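Local atomic coordinates of aminopeptidase YwaD (Bacillus subtilis, PDB entry 6HC6), a protein that uses two zinc ions per subunit to hydrolyse peptides from the N-terminal end, releasing a range of amino acids including arginine, lysine and leucine. Residues 375-378 / 382-385. Numbering follows the deposited sequence.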
loop_
_atom_site.group_PDB
_atom_site.type_symbol
_atom_site.label_atom_id
_atom_site.label_comp_id
_atom_site.label_asym_id
_atom_site.label_seq_id
_atom_site.Cartn_x
_atom_site.Cartn_y
_atom_site.Cartn_z
ATOM N N PRO A 375 -4.014 8.241 -7.769
ATOM C CA PRO A 375 -4.443 8.232 -9.181
ATOM C C PRO A 375 -5.720 9.017 -9.427
ATOM O O PRO A 375 -5.880 9.608 -10.507
ATOM C CB PRO A 375 -4.628 6.734 -9.475
ATOM C CG PRO A 375 -3.680 6.073 -8.557
ATOM C CD PRO A 375 -3.727 6.882 -7.290
ATOM N N PHE A 376 -6.642 9.035 -8.464
ATOM C CA PHE A 376 -7.838 9.861 -8.616
ATOM C C PHE A 376 -7.464 11.332 -8.673
ATOM O O PHE A 376 -7.934 12.072 -9.542
ATOM C CB PHE A 376 -8.811 9.591 -7.468
ATOM C CG PHE A 376 -9.508 8.271 -7.579
ATOM C CD1 PHE A 376 -10.674 8.149 -8.331
ATOM C CD2 PHE A 376 -8.977 7.144 -6.972
ATOM C CE1 PHE A 376 -11.317 6.932 -8.446
ATOM C CE2 PHE A 376 -9.609 5.913 -7.089
ATOM C CZ PHE A 376 -10.794 5.810 -7.825
ATOM N N HIS A 377 -6.591 11.767 -7.756
ATOM C CA HIS A 377 -6.154 13.160 -7.744
ATOM C C HIS A 377 -5.458 13.529 -9.048
ATOM O O HIS A 377 -5.678 14.620 -9.592
ATOM C CB HIS A 377 -5.220 13.399 -6.554
ATOM C CG HIS A 377 -4.785 14.824 -6.407
ATOM N ND1 HIS A 377 -5.312 15.663 -5.449
ATOM C CD2 HIS A 377 -3.891 15.562 -7.105
ATOM C CE1 HIS A 377 -4.759 16.859 -5.563
ATOM N NE2 HIS A 377 -3.889 16.823 -6.556
ATOM N N GLU A 378 -4.619 12.624 -9.571
ATOM C CA GLU A 378 -3.913 12.895 -10.819
ATOM C C GLU A 378 -4.876 13.064 -11.987
ATOM O O GLU A 378 -4.583 13.816 -12.925
ATOM C CB GLU A 378 -2.920 11.777 -11.115
ATOM C CG GLU A 378 -1.735 11.741 -10.170
ATOM C CD GLU A 378 -0.839 10.547 -10.429
ATOM O OE1 GLU A 378 -1.353 9.407 -10.440
ATOM O OE2 GLU A 378 0.377 10.751 -10.636
ATOM N N ASP A 382 -11.487 15.028 -6.948
ATOM C CA ASP A 382 -11.284 15.278 -5.521
ATOM C C ASP A 382 -11.100 13.964 -4.774
ATOM O O ASP A 382 -11.956 13.082 -4.838
ATOM C CB ASP A 382 -12.495 16.012 -4.947
ATOM C CG ASP A 382 -12.656 17.411 -5.492
ATOM O OD1 ASP A 382 -12.703 17.569 -6.728
ATOM O OD2 ASP A 382 -12.797 18.341 -4.672
ATOM N N SER A 383 -10.000 13.829 -4.032
ATOM C CA SER A 383 -9.754 12.575 -3.334
ATOM C C SER A 383 -8.959 12.849 -2.072
ATOM O O SER A 383 -8.267 13.861 -1.962
ATOM C CB SER A 383 -8.970 11.579 -4.189
ATOM O OG SER A 383 -7.634 12.020 -4.362
ATOM N N ALA A 384 -9.034 11.923 -1.141
ATOM C CA ALA A 384 -8.240 11.972 0.057
ATOM C C ALA A 384 -8.099 10.584 0.651
ATOM O O ALA A 384 -8.850 9.727 0.386
ATOM C CB ALA A 384 -8.840 12.869 1.081
ATOM N N ASN A 385 -7.102 10.453 1.499
ATOM C CA ASN A 385 -6.825 9.228 2.209
ATOM C C ASN A 385 -6.995 9.425 3.718
ATOM O O ASN A 385 -6.453 10.314 4.213
ATOM C CB ASN A 385 -5.410 8.777 1.916
ATOM C CG ASN A 385 -5.069 7.495 2.591
ATOM O OD1 ASN A 385 -5.844 6.627 2.680
ATOM N ND2 ASN A 385 -3.874 7.424 3.077
HETATM O O HOH W 1 -5.679 14.262 -3.056
HETATM O O HOH W 2 -7.991 15.472 -5.300
#
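Ser383 fits against the last turn of helix 373-378, between the side chains of Phe376 and His377. Its CB lies 3.8 Å from CB of Phe376, an aliphatic touch between helix and strand. From there OG, set between the backbone N and the carbonyl carbon (chi1 70°), turns to the helix: it comes within 3.5 Å of CB of His377 and lies near the plane of the imidazole, at its edge. OG is hydrogen-bonded to His373 O, one turn earlier in the same helix. Three residues link the helix to strand 382-389 of the mixed sheet of the M28 peptidase domain, against which it packs, and Asn319 on the adjoining strand 316-322 touches both Ser383 and Phe376. The phenyl ring of Phe376 leads away from Ser383 and meets that of Tyr246, and the side chain, which also touches Val305 of helix 299-306, is about 10 Å from that of His250, a ligand of one zinc ion. The imidazole of His377 reaches the strand through water. CG anti to the backbone N (chi1 -176°) and the ring turned by chi2 104° put ND1 next to two waters that bridge to the backbone of Ser383. Water 1 lies 2.8 Å from His377 ND1 and donates to Ser383 O, which also accepts a bond from Asn345 ND2. Water 2 accepts a bond from Ser383 N over 2.9 Å and a weak one from His377 ND1.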